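PDB 6W1G: hydroxyglutarate synthase from Pseudomonas putida, which converts 2-oxoadipate and oxygen into (R)-2-hydroxyglutarate and carbon dioxide, an iron(II)-dependent step in D-lysine catabolism. Local coordinates for residues A[131-136]-A[211-216]; A[81-86]-A[160-165]; A[89-94]-A[180-185]; A[342-347]-A[354-359]. All coordinates share one frame; numbering follows the deposited sequence.

Contact 1. Residues A[131-136]-A[211-216]; sequences SLLRLE and RLIADV
Leu133 reaches into a cluster of Leu212, Ile213 and Val216 and provides half of the surface buried here. Its two methyls divide the work. CD1 points at the first turn of the helix segment and lies 4.0 Å from Ile213 CG1, the two side chains set across each other. It also meets Leu212 CD2, but the modelled separation is too short to be trusted. CD2 turns the other way along the helix and packs 3.9 Å from Val216 CG1. The Leu133 side chain runs antiparallel to those of Leu212 and Val216. Its CG stands anti to the backbone N (chi1 -174°), which sends the fork toward the helix. Helix 211-217 thus packs against the end of strand 127-133, a strand inside the five-stranded mixed sheet of this glyoxalase-clan protein. The two segments run nearly perpendicular, at 98°. An alanine at Leu133 would lose both methyls and is likely to leave a gap facing Ile213 and Val216. The active site is close to the helix. The side chain of Val216 comes within about 4 Å of that of Arg74, a 2-oxoadipate-binding residue, and Asp215 forms a salt bridge with Arg74.

Contact 2. Residues A[81-86]-A[160-165]; sequences LATIAR and RALELI
Arg86 and Ile165 make the tight end of this contact between helix 78-90 and helix 159-171. Arg86 CA and Ile165 CA are 6.8 Å apart, the closer of the two backbone approaches. Ile165 CG2 does the touching. It packs 3.8 Å from Arg86 CB and also lies over one face of the guanidinium, toward the rim, 3.7 Å from Arg86 NH2. Two torsions produce this. Ile165 CG2 stands anti to its backbone N, and the Arg86 chain bends at chi3 (62°), folding the flat group back over the methyl. One helical turn earlier, Thr83 CG2 meets Leu162 CD2 at 3.7 Å, the two side chains roughly perpendicular. This is the one close approach of that pair, and Thr83 CA and Leu162 CA are 8.6 Å apart. Thr83 OG1 takes no part in the packing and bonds to Glu79 O within its own helix. The looser side holds a water. Arg86 NH2 donates to it at 2.9 Å, and it donates to Leu162 O at 2.8 Å, so it bridges the helices. Arg86 NE forms a salt bridge with Glu169, further along helix 159-171. The guanidinium therefore has an apolar face on Ile165 and polar partners at NE and NH2. Its charge is probably balanced by Glu169, while the water carries the polar link to the Leu162 backbone.

Contact 3. Residues A[89-94]-A[180-185]; sequences AVMGMQ and ETFVQE
Glu185 N donates to Thr181 O at 2.9 Å, a backbone bond in the helix turn that presents Phe182 to Val90 and Met91. Phe182 is the centre of the contact. Its CG lies anti to the backbone N (chi1 171°), and the ring extends across to the end of helix 78-90. Val90 meets it from the opposite direction. Val90 CG1 sits over one ring face, 3.8 Å from the ring centroid and only 15° off the normal, a CH-pi contact. Val90 CB also touches Phe182 CZ, at 3.7 Å. Met91 approaches differently. Its CG is 3.9 Å from Phe182 CE2, and its sulfur lies at the ring edge, in plane, with SD 5.3 Å from the ring centroid. This is a Met-aromatic contact. Val90 and Met91 come just before Gly92, which, with positive phi, is the C-prime residue of a Schellman motif, with Gly92 N bonded to Ala89 O and Met93 N to Phe88 O. Helix 9-27 lies alongside: Met91 touches Ile12 and Phe16, and its carbonyl oxygen accepts from Arg13, outside the two segments. With a serine in place of Phe182, Val90 CG1 would probably lose its ring face and Met91 SD its aromatic edge, leaving a gap between the helices. The contact across the two segments is thus apolar, made of methyls, a thioether and a ring. The join therefore rests on shape and on the weak CH-pi and sulfur-aromatic terms.

Contact 4. Residues A[342-347]-A[354-359]; sequences AEFPDD and QGLAYF
Leu356, Pro345 and Phe344 bury most of this contact, which closes the two ends of the short helix 348-353 on each other. Asp347 is the N-cap of that helix, and its side chain caps a backbone N just past the segment. Gly355, with positive phi, ends it in a Schellman motif. The chain then returns past its own entry loop, and Leu356 meets the residues that precede the helix. Leu356 CD1 is the common point. It packs 3.7 Å from Pro345 CD, with the two side chains at about a right angle. The same methyl lies 4.1 Å from Phe344 CE1, and there the two side chains lie antiparallel, side by side. Leu356 CG is anti to its carbonyl carbon (chi1 -62°), which directs the branch at the proline. Phe344 continues into the protein, where its ring touches Leu309 of helix 304-321, Ile262 and Leu302. Arg258 donates to the carbonyl oxygens of both Phe344 and Pro345, and the Asp346 carboxylate accepts from the backbone N atoms of Arg259 and His260. This is local packing, away from the metal. It joins the loop after helix 330-341 to the one leading into strand 359-363. Gln354 adds a thinner layer beyond the proline. Its extended chain brings the amide to the Pro345 ring, while NE2 bonds to Gln350 OE1. Pro345 CG touches both ends of that amide, lying 3.8 Å from Gln354 NE2 and 3.9 Å from Gln354 OE1.

Contacts 1 and 3 are buried and join their segments by apolar side chains. Contacts 2 and 4 are only partly buried, and polar groups take part: a guanidinium and a bridging water in contact 2, an amide at the rim of contact 4. Contacts 2 and 3 share helix 78-90, and their partners, helices 159-171 and 176-188, are consecutive in the chain. Their centres are 9 Å apart, and Ile165 packs on Phe182 between them. Contact 1 touches contact 2 through Leu132 and Leu81, where the sheet meets helix 78-90. Contact 4 stands apart, about 37 Å from contact 1 between centres, beyond the chain's centre, and joins neighbouring loops.

Contact 1. Residues A[131-136]-A[211-216]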
loop_
_atom_site.group_PDB
_atom_site.type_symbol
_atom_site.label_atom_id
_atom_site.label_comp_id
_atom_site.label_asym_id
_atom_site.label_seq_id
_atom_site.Cartn_x
_atom_site.Cartn_y
_atom_site.Cartn_z
ATOM N N SER A 131 11.255 -1.375 -1.769
ATOM C CA SER A 131 12.327 -0.386 -1.825
ATOM C C SER A 131 13.604 -1.022 -2.324
ATOM O O SER A 131 13.906 -2.168 -1.985
ATOM C CB SER A 131 12.561 0.195 -0.435
ATOM O OG SER A 131 11.414 0.818 0.101
ATOM N N LEU A 132 14.339 -0.253 -3.114
ATOM C CA LEU A 132 15.666 -0.636 -3.539
ATOM C C LEU A 132 16.682 0.269 -2.847
ATOM O O LEU A 132 16.616 1.498 -2.958
ATOM C CB LEU A 132 15.762 -0.489 -5.055
ATOM C CG LEU A 132 17.161 -0.664 -5.602
ATOM C CD1 LEU A 132 17.775 -2.040 -5.364
ATOM C CD2 LEU A 132 17.165 -0.369 -7.107
ATOM N N LEU A 133 17.597 -0.357 -2.107
ATOM C CA LEU A 133 18.685 0.347 -1.453
ATOM C C LEU A 133 19.610 0.962 -2.497
ATOM O O LEU A 133 19.940 0.331 -3.503
ATOM C CB LEU A 133 19.462 -0.663 -0.612
ATOM C CG LEU A 133 20.582 -0.135 0.283
ATOM C CD1 LEU A 133 20.010 0.617 1.457
ATOM C CD2 LEU A 133 21.452 -1.318 0.747
ATOM N N ARG A 134 20.042 2.202 -2.247
ATOM C CA ARG A 134 20.998 2.896 -3.106
ATOM C C ARG A 134 22.344 2.912 -2.396
ATOM O O ARG A 134 22.459 3.450 -1.287
ATOM C CB ARG A 134 20.528 4.314 -3.421
ATOM C CG ARG A 134 19.132 4.337 -4.040
ATOM C CD ARG A 134 18.867 5.626 -4.817
ATOM N NE ARG A 134 19.675 5.700 -6.034
ATOM C CZ ARG A 134 19.702 6.747 -6.844
ATOM N NH1 ARG A 134 18.971 7.806 -6.548
ATOM N NH2 ARG A 134 20.451 6.747 -7.951
ATOM N N LEU A 135 23.335 2.297 -3.012
ATOM C CA LEU A 135 24.646 2.257 -2.379
ATOM C C LEU A 135 25.537 3.448 -2.704
ATOM O O LEU A 135 26.533 3.662 -1.994
ATOM C CB LEU A 135 25.379 0.973 -2.758
ATOM C CG LEU A 135 24.742 -0.296 -2.214
ATOM C CD1 LEU A 135 25.642 -1.474 -2.559
ATOM C CD2 LEU A 135 24.489 -0.234 -0.716
ATOM N N GLU A 136 25.230 4.219 -3.748
ATOM C CA GLU A 136 26.108 5.329 -4.111
ATOM C C GLU A 136 26.157 6.367 -3.001
ATOM O O GLU A 136 27.199 6.985 -2.756
ATOM C CB GLU A 136 25.633 6.007 -5.394
ATOM C CG GLU A 136 25.556 5.113 -6.592
ATOM C CD GLU A 136 24.229 4.384 -6.682
ATOM O OE1 GLU A 136 23.364 4.593 -5.803
ATOM O OE2 GLU A 136 24.059 3.607 -7.639
ATOM N N ARG A 211 20.546 2.513 9.703
ATOM C CA ARG A 211 19.913 1.280 10.151
ATOM C C ARG A 211 19.372 0.490 8.975
ATOM O O ARG A 211 19.386 -0.745 8.992
ATOM C CB ARG A 211 18.793 1.576 11.147
ATOM C CG ARG A 211 17.689 2.465 10.610
ATOM C CD ARG A 211 17.192 3.457 11.673
ATOM N NE ARG A 211 16.590 2.801 12.832
ATOM C CZ ARG A 211 15.319 2.930 13.216
ATOM N NH1 ARG A 211 14.890 2.280 14.292
ATOM N NH2 ARG A 211 14.480 3.709 12.547
ATOM N N LEU A 212 18.906 1.178 7.933
ATOM C CA LEU A 212 18.347 0.492 6.776
ATOM C C LEU A 212 19.408 -0.283 6.005
ATOM O O LEU A 212 19.127 -1.354 5.461
ATOM C CB LEU A 212 17.661 1.510 5.873
ATOM C CG LEU A 212 16.767 0.914 4.797
ATOM C CD1 LEU A 212 15.615 1.832 4.478
ATOM C CD2 LEU A 212 17.606 0.629 3.558
ATOM N N ILE A 213 20.637 0.218 5.969
ATOM C CA ILE A 213 21.691 -0.511 5.277
ATOM C C ILE A 213 21.946 -1.852 5.950
ATOM O O ILE A 213 22.110 -2.869 5.275
ATOM C CB ILE A 213 22.953 0.367 5.182
ATOM C CG1 ILE A 213 22.651 1.594 4.306
ATOM C CG2 ILE A 213 24.131 -0.412 4.654
ATOM C CD1 ILE A 213 23.719 2.664 4.360
ATOM N N ALA A 214 21.986 -1.880 7.290
ATOM C CA ALA A 214 22.159 -3.152 7.978
ATOM C C ALA A 214 20.961 -4.082 7.760
ATOM O O ALA A 214 21.135 -5.286 7.533
ATOM C CB ALA A 214 22.396 -2.930 9.466
ATOM N N ASP A 215 19.744 -3.552 7.846
ATOM C CA ASP A 215 18.560 -4.376 7.668
ATOM C C ASP A 215 18.578 -5.111 6.326
ATOM O O ASP A 215 18.115 -6.253 6.242
ATOM C CB ASP A 215 17.292 -3.529 7.831
ATOM C CG ASP A 215 16.023 -4.352 7.723
ATOM O OD1 ASP A 215 15.776 -5.183 8.625
ATOM O OD2 ASP A 215 15.288 -4.184 6.732
ATOM N N VAL A 216 19.100 -4.466 5.278
ATOM C CA VAL A 216 19.176 -5.078 3.953
ATOM C C VAL A 216 20.401 -5.975 3.836
ATOM O O VAL A 216 20.319 -7.146 3.463
ATOM C CB VAL A 216 19.173 -3.981 2.868
ATOM C CG1 VAL A 216 19.405 -4.582 1.479
ATOM C CG2 VAL A 216 17.849 -3.224 2.893
#

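Contact 2. Residues A[81-86]-A[160-165]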
loop_
_atom_site.group_PDB
_atom_site.type_symbol
_atom_site.label_atom_id
_atom_site.label_comp_id
_atom_site.label_asym_id
_atom_site.label_seq_id
_atom_site.Cartn_x
_atom_site.Cartn_y
_atom_site.Cartn_z
ATOM N N LEU A 81 15.484 -6.504 -7.752
ATOM C CA LEU A 81 14.273 -5.755 -8.080
ATOM C C LEU A 81 13.633 -6.263 -9.367
ATOM O O LEU A 81 12.412 -6.458 -9.444
ATOM C CB LEU A 81 14.582 -4.255 -8.181
ATOM C CG LEU A 81 13.374 -3.371 -8.465
ATOM C CD1 LEU A 81 12.333 -3.410 -7.354
ATOM C CD2 LEU A 81 13.844 -1.949 -8.712
ATOM N N ALA A 82 14.441 -6.480 -10.397
ATOM C CA ALA A 82 13.898 -6.956 -11.664
ATOM C C ALA A 82 13.269 -8.324 -11.522
ATOM O O ALA A 82 12.220 -8.604 -12.102
ATOM C CB ALA A 82 15.005 -6.989 -12.728
ATOM N N THR A 83 13.898 -9.202 -10.728
ATOM C CA THR A 83 13.343 -10.537 -10.576
ATOM C C THR A 83 12.089 -10.520 -9.726
ATOM O O THR A 83 11.119 -11.247 -10.004
ATOM C CB THR A 83 14.417 -11.452 -9.982
ATOM O OG1 THR A 83 15.544 -11.493 -10.856
ATOM C CG2 THR A 83 13.881 -12.852 -9.882
ATOM N N ILE A 84 12.080 -9.681 -8.679
ATOM C CA ILE A 84 10.873 -9.603 -7.894
ATOM C C ILE A 84 9.696 -9.040 -8.684
ATOM O O ILE A 84 8.559 -9.471 -8.465
ATOM C CB ILE A 84 11.155 -8.905 -6.573
ATOM C CG1 ILE A 84 10.330 -9.632 -5.532
ATOM C CG2 ILE A 84 10.996 -7.550 -6.653
ATOM C CD1 ILE A 84 10.811 -9.367 -4.192
ATOM N N ALA A 85 9.937 -8.153 -9.659
ATOM C CA ALA A 85 8.852 -7.740 -10.533
ATOM C C ALA A 85 8.276 -8.919 -11.283
ATOM O O ALA A 85 7.057 -9.024 -11.463
ATOM C CB ALA A 85 9.348 -6.686 -11.504
ATOM N N ARG A 86 9.141 -9.829 -11.758
ATOM C CA ARG A 86 8.659 -11.024 -12.453
ATOM C C ARG A 86 7.870 -11.937 -11.525
ATOM O O ARG A 86 6.877 -12.536 -11.914
ATOM C CB ARG A 86 9.822 -11.791 -13.084
ATOM C CG ARG A 86 10.522 -11.013 -14.165
ATOM C CD ARG A 86 11.802 -11.742 -14.595
ATOM N NE ARG A 86 11.516 -13.059 -15.155
ATOM C CZ ARG A 86 12.176 -14.167 -14.872
ATOM N NH1 ARG A 86 13.198 -14.157 -14.013
ATOM N NH2 ARG A 86 11.793 -15.304 -15.445
ATOM N N ARG A 160 13.296 -23.303 -7.240
ATOM C CA ARG A 160 11.959 -23.712 -7.658
ATOM C C ARG A 160 11.078 -22.485 -7.956
ATOM O O ARG A 160 10.304 -22.484 -8.921
ATOM C CB ARG A 160 11.305 -24.613 -6.609
ATOM C CG ARG A 160 10.036 -25.282 -7.097
ATOM C CD ARG A 160 10.367 -26.446 -8.038
ATOM N NE ARG A 160 9.119 -27.017 -8.570
ATOM C CZ ARG A 160 8.672 -26.865 -9.812
ATOM N NH1 ARG A 160 9.391 -26.213 -10.735
ATOM N NH2 ARG A 160 7.491 -27.352 -10.122
ATOM N N ALA A 161 11.192 -21.430 -7.139
ATOM C CA ALA A 161 10.444 -20.212 -7.465
ATOM C C ALA A 161 10.809 -19.700 -8.848
ATOM O O ALA A 161 9.943 -19.310 -9.622
ATOM C CB ALA A 161 10.682 -19.139 -6.408
ATOM N N LEU A 162 12.112 -19.620 -9.137
ATOM C CA LEU A 162 12.566 -19.112 -10.424
ATOM C C LEU A 162 12.062 -19.982 -11.572
ATOM O O LEU A 162 11.652 -19.470 -12.617
ATOM C CB LEU A 162 14.088 -19.003 -10.428
ATOM C CG LEU A 162 14.657 -17.989 -9.442
ATOM C CD1 LEU A 162 16.178 -18.102 -9.427
ATOM C CD2 LEU A 162 14.201 -16.569 -9.763
ATOM N N GLU A 163 12.036 -21.306 -11.366
ATOM C CA GLU A 163 11.516 -22.200 -12.391
ATOM C C GLU A 163 10.052 -21.909 -12.670
ATOM O O GLU A 163 9.618 -21.903 -13.826
ATOM C CB GLU A 163 11.672 -23.650 -11.941
ATOM C CG GLU A 163 13.080 -24.155 -11.936
ATOM C CD GLU A 163 13.245 -25.496 -11.273
ATOM O OE1 GLU A 163 12.284 -26.121 -10.745
ATOM O OE2 GLU A 163 14.406 -25.946 -11.247
ATOM N N LEU A 164 9.257 -21.708 -11.601
ATOM C CA LEU A 164 7.824 -21.532 -11.798
ATOM C C LEU A 164 7.507 -20.160 -12.382
ATOM O O LEU A 164 6.560 -20.044 -13.173
ATOM C CB LEU A 164 7.100 -21.759 -10.477
ATOM C CG LEU A 164 7.037 -23.227 -10.057
ATOM C CD1 LEU A 164 6.658 -23.372 -8.577
ATOM C CD2 LEU A 164 6.017 -23.962 -10.931
ATOM N N ILE A 165 8.300 -19.134 -12.081
ATOM C CA ILE A 165 8.170 -17.834 -12.745
ATOM C C ILE A 165 8.400 -17.986 -14.246
ATOM O O ILE A 165 7.613 -17.526 -15.089
ATOM C CB ILE A 165 9.132 -16.809 -12.142
ATOM C CG1 ILE A 165 8.753 -16.507 -10.685
ATOM C CG2 ILE A 165 9.126 -15.529 -12.936
ATOM C CD1 ILE A 165 9.810 -15.747 -9.928
HETATM O O HOH W 1 12.984 -17.257 -13.716
#

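Contact 3. Residues A[89-94]-A[180-185]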
loop_
_atom_site.group_PDB
_atom_site.type_symbol
_atom_site.label_atom_id
_atom_site.label_comp_id
_atom_site.label_asym_id
_atom_site.label_seq_id
_atom_site.Cartn_x
_atom_site.Cartn_y
_atom_site.Cartn_z
ATOM N N ALA A 89 4.509 -10.393 -11.007
ATOM C CA ALA A 89 3.688 -10.462 -12.207
ATOM C C ALA A 89 2.934 -11.786 -12.306
ATOM O O ALA A 89 1.834 -11.810 -12.854
ATOM C CB ALA A 89 4.559 -10.236 -13.456
ATOM N N VAL A 90 3.469 -12.873 -11.740
ATOM C CA VAL A 90 2.735 -14.146 -11.686
ATOM C C VAL A 90 1.402 -13.952 -10.997
ATOM O O VAL A 90 0.409 -14.620 -11.296
ATOM C CB VAL A 90 3.582 -15.226 -10.964
ATOM C CG1 VAL A 90 2.765 -16.490 -10.761
ATOM C CG2 VAL A 90 4.835 -15.494 -11.771
ATOM N N MET A 91 1.368 -13.041 -10.024
ATOM C CA MET A 91 0.188 -12.739 -9.223
ATOM C C MET A 91 -0.550 -11.496 -9.691
ATOM O O MET A 91 -1.311 -10.906 -8.910
ATOM C CB MET A 91 0.605 -12.604 -7.766
ATOM C CG MET A 91 1.211 -13.874 -7.255
ATOM S SD MET A 91 1.617 -13.881 -5.525
ATOM C CE MET A 91 2.887 -12.841 -5.516
ATOM N N GLY A 92 -0.338 -11.074 -10.938
ATOM C CA GLY A 92 -1.099 -9.973 -11.450
ATOM C C GLY A 92 -0.748 -8.629 -10.845
ATOM O O GLY A 92 -1.577 -7.708 -10.901
ATOM N N MET A 93 0.448 -8.500 -10.270
ATOM C CA MET A 93 0.847 -7.273 -9.596
ATOM C C MET A 93 1.855 -6.565 -10.459
ATOM O O MET A 93 2.867 -7.181 -10.830
ATOM C CB MET A 93 1.447 -7.630 -8.235
ATOM C CG MET A 93 0.424 -8.262 -7.319
ATOM S SD MET A 93 1.118 -9.147 -5.883
ATOM C CE MET A 93 1.591 -7.727 -4.937
ATOM N N GLN A 94 1.652 -5.349 -10.774
ATOM C CA GLN A 94 2.477 -4.494 -11.597
ATOM C C GLN A 94 3.057 -3.366 -10.777
ATOM O O GLN A 94 2.444 -2.940 -9.804
ATOM C CB GLN A 94 1.681 -3.911 -12.756
ATOM C CG GLN A 94 1.043 -4.962 -13.592
ATOM C CD GLN A 94 0.179 -4.347 -14.672
ATOM O OE1 GLN A 94 0.627 -3.459 -15.409
ATOM N NE2 GLN A 94 -1.076 -4.795 -14.767
ATOM N N GLU A 180 -0.009 -23.350 -6.085
ATOM C CA GLU A 180 0.237 -23.605 -4.668
ATOM C C GLU A 180 1.731 -23.769 -4.376
ATOM O O GLU A 180 2.253 -23.206 -3.404
ATOM C CB GLU A 180 -0.549 -24.796 -4.151
ATOM C CG GLU A 180 -0.422 -24.886 -2.608
ATOM C CD GLU A 180 -0.535 -23.505 -1.917
ATOM O OE1 GLU A 180 -1.586 -22.854 -2.090
ATOM O OE2 GLU A 180 0.421 -23.060 -1.236
ATOM N N THR A 181 2.451 -24.505 -5.235
ATOM C CA THR A 181 3.886 -24.634 -5.054
ATOM C C THR A 181 4.555 -23.275 -5.173
ATOM O O THR A 181 5.447 -22.929 -4.386
ATOM C CB THR A 181 4.460 -25.618 -6.068
ATOM O OG1 THR A 181 3.788 -26.874 -5.930
ATOM C CG2 THR A 181 5.970 -25.793 -5.892
ATOM N N PHE A 182 4.138 -22.497 -6.163
ATOM C CA PHE A 182 4.672 -21.147 -6.343
ATOM C C PHE A 182 4.515 -20.295 -5.078
ATOM O O PHE A 182 5.445 -19.589 -4.675
ATOM C CB PHE A 182 4.020 -20.462 -7.564
ATOM C CG PHE A 182 4.371 -19.016 -7.677
ATOM C CD1 PHE A 182 5.579 -18.594 -8.203
ATOM C CD2 PHE A 182 3.509 -18.071 -7.142
ATOM C CE1 PHE A 182 5.856 -17.219 -8.217
ATOM C CE2 PHE A 182 3.794 -16.741 -7.191
ATOM C CZ PHE A 182 4.960 -16.326 -7.711
ATOM N N VAL A 183 3.308 -20.307 -4.477
ATOM C CA VAL A 183 3.089 -19.484 -3.298
ATOM C C VAL A 183 4.041 -19.894 -2.198
ATOM O O VAL A 183 4.655 -19.048 -1.552
ATOM C CB VAL A 183 1.609 -19.573 -2.878
ATOM C CG1 VAL A 183 1.431 -19.035 -1.471
ATOM C CG2 VAL A 183 0.748 -18.798 -3.882
ATOM N N GLN A 184 4.198 -21.198 -2.000
ATOM C CA GLN A 184 5.069 -21.636 -0.921
ATOM C C GLN A 184 6.523 -21.283 -1.192
ATOM O O GLN A 184 7.269 -20.908 -0.266
ATOM C CB GLN A 184 4.880 -23.118 -0.703
ATOM C CG GLN A 184 3.511 -23.435 -0.025
ATOM C CD GLN A 184 3.127 -22.610 1.263
ATOM O OE1 GLN A 184 3.928 -22.444 2.204
ATOM N NE2 GLN A 184 1.896 -22.088 1.280
ATOM N N GLU A 185 6.961 -21.439 -2.441
ATOM C CA GLU A 185 8.340 -21.126 -2.761
ATOM C C GLU A 185 8.610 -19.649 -2.689
ATOM O O GLU A 185 9.667 -19.221 -2.221
ATOM C CB GLU A 185 8.689 -21.702 -4.127
ATOM C CG GLU A 185 8.719 -23.192 -4.176
ATOM C CD GLU A 185 9.866 -23.831 -3.373
ATOM O OE1 GLU A 185 10.896 -23.171 -3.125
ATOM O OE2 GLU A 185 9.734 -25.027 -3.027
#

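Contact 4. Residues A[342-347]-A[354-359]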
loop_
_atom_site.group_PDB
_atom_site.type_symbol
_atom_site.label_atom_id
_atom_site.label_comp_id
_atom_site.label_asym_id
_atom_site.label_seq_id
_atom_site.Cartn_x
_atom_site.Cartn_y
_atom_site.Cartn_z
ATOM N N ALA A 342 -8.848 22.305 7.141
ATOM C CA ALA A 342 -10.208 22.821 6.981
ATOM C C ALA A 342 -10.480 23.318 5.564
ATOM O O ALA A 342 -11.641 23.330 5.139
ATOM C CB ALA A 342 -10.463 23.955 7.986
ATOM N N GLU A 343 -9.450 23.738 4.834
ATOM C CA GLU A 343 -9.580 24.232 3.467
ATOM C C GLU A 343 -9.791 23.135 2.428
ATOM O O GLU A 343 -10.106 23.455 1.274
ATOM C CB GLU A 343 -8.298 24.987 3.125
ATOM C CG GLU A 343 -8.215 25.563 1.731
ATOM C CD GLU A 343 -6.993 26.436 1.520
ATOM O OE1 GLU A 343 -6.523 27.069 2.493
ATOM O OE2 GLU A 343 -6.514 26.475 0.368
ATOM N N PHE A 344 -9.627 21.879 2.786
ATOM C CA PHE A 344 -9.876 20.796 1.850
ATOM C C PHE A 344 -11.335 20.387 1.999
ATOM O O PHE A 344 -11.717 19.877 3.060
ATOM C CB PHE A 344 -8.956 19.611 2.131
ATOM C CG PHE A 344 -8.780 18.706 0.931
ATOM C CD1 PHE A 344 -9.868 18.030 0.382
ATOM C CD2 PHE A 344 -7.549 18.570 0.314
ATOM C CE1 PHE A 344 -9.722 17.245 -0.749
ATOM C CE2 PHE A 344 -7.391 17.783 -0.815
ATOM C CZ PHE A 344 -8.476 17.103 -1.343
ATOM N N PRO A 345 -12.186 20.597 0.989
ATOM C CA PRO A 345 -13.617 20.310 1.169
ATOM C C PRO A 345 -13.853 18.910 1.707
ATOM O O PRO A 345 -13.236 17.950 1.238
ATOM C CB PRO A 345 -14.190 20.463 -0.240
ATOM C CG PRO A 345 -13.299 21.514 -0.855
ATOM C CD PRO A 345 -11.914 21.183 -0.340
ATOM N N ASP A 346 -14.751 18.800 2.697
ATOM C CA ASP A 346 -15.072 17.536 3.364
ATOM C C ASP A 346 -16.534 17.178 3.095
ATOM O O ASP A 346 -17.256 16.678 3.961
ATOM C CB ASP A 346 -14.739 17.568 4.860
ATOM C CG ASP A 346 -14.708 16.184 5.486
ATOM O OD1 ASP A 346 -14.613 15.178 4.739
ATOM O OD2 ASP A 346 -14.762 16.107 6.743
ATOM N N ASP A 347 -16.969 17.477 1.896
ATOM C CA ASP A 347 -18.299 17.205 1.398
ATOM C C ASP A 347 -18.089 16.468 0.078
ATOM O O ASP A 347 -17.368 16.942 -0.795
ATOM C CB ASP A 347 -19.008 18.541 1.213
ATOM C CG ASP A 347 -20.355 18.403 0.579
ATOM O OD1 ASP A 347 -20.377 18.329 -0.648
ATOM O OD2 ASP A 347 -21.367 18.383 1.323
ATOM N N GLN A 354 -15.584 19.959 -7.705
ATOM C CA GLN A 354 -14.308 20.645 -7.822
ATOM C C GLN A 354 -13.215 19.766 -8.394
ATOM O O GLN A 354 -12.080 20.238 -8.546
ATOM C CB GLN A 354 -13.907 21.205 -6.463
ATOM C CG GLN A 354 -14.801 22.292 -5.969
ATOM C CD GLN A 354 -14.326 22.848 -4.627
ATOM O OE1 GLN A 354 -13.138 23.066 -4.419
ATOM N NE2 GLN A 354 -15.243 23.060 -3.735
ATOM N N GLY A 355 -13.506 18.513 -8.721
ATOM C CA GLY A 355 -12.522 17.662 -9.371
ATOM C C GLY A 355 -11.333 17.350 -8.495
ATOM O O GLY A 355 -10.198 17.290 -8.997
ATOM N N LEU A 356 -11.567 17.149 -7.191
ATOM C CA LEU A 356 -10.473 16.905 -6.264
ATOM C C LEU A 356 -10.159 15.437 -6.053
ATOM O O LEU A 356 -9.047 15.084 -5.640
ATOM C CB LEU A 356 -10.785 17.544 -4.905
ATOM C CG LEU A 356 -10.944 19.063 -4.987
ATOM C CD1 LEU A 356 -11.439 19.580 -3.693
ATOM C CD2 LEU A 356 -9.664 19.733 -5.367
ATOM N N ALA A 357 -11.116 14.559 -6.290
ATOM C CA ALA A 357 -10.991 13.143 -6.039
ATOM C C ALA A 357 -11.589 12.375 -7.197
ATOM O O ALA A 357 -12.392 12.911 -7.958
ATOM C CB ALA A 357 -11.665 12.707 -4.763
ATOM N N TYR A 358 -11.192 11.115 -7.334
ATOM C CA TYR A 358 -11.793 10.206 -8.309
ATOM C C TYR A 358 -12.970 9.485 -7.668
ATOM O O TYR A 358 -12.975 9.215 -6.468
ATOM C CB TYR A 358 -10.757 9.170 -8.787
ATOM C CG TYR A 358 -9.663 9.778 -9.590
ATOM C CD1 TYR A 358 -9.861 10.158 -10.900
ATOM C CD2 TYR A 358 -8.392 9.963 -9.034
ATOM C CE1 TYR A 358 -8.835 10.712 -11.637
ATOM C CE2 TYR A 358 -7.355 10.493 -9.754
ATOM C CZ TYR A 358 -7.584 10.891 -11.074
ATOM O OH TYR A 358 -6.578 11.473 -11.797
ATOM N N PHE A 359 -13.949 9.159 -8.515
ATOM C CA PHE A 359 -15.213 8.552 -8.096
ATOM C C PHE A 359 -15.547 7.352 -8.929
ATOM O O PHE A 359 -15.130 7.219 -10.068
ATOM C CB PHE A 359 -16.345 9.595 -8.174
ATOM C CG PHE A 359 -16.211 10.665 -7.127
ATOM C CD1 PHE A 359 -15.396 11.787 -7.300
ATOM C CD2 PHE A 359 -16.825 10.480 -5.887
ATOM C CE1 PHE A 359 -15.207 12.678 -6.243
ATOM C CE2 PHE A 359 -16.653 11.391 -4.856
ATOM C CZ PHE A 359 -15.842 12.459 -5.020
#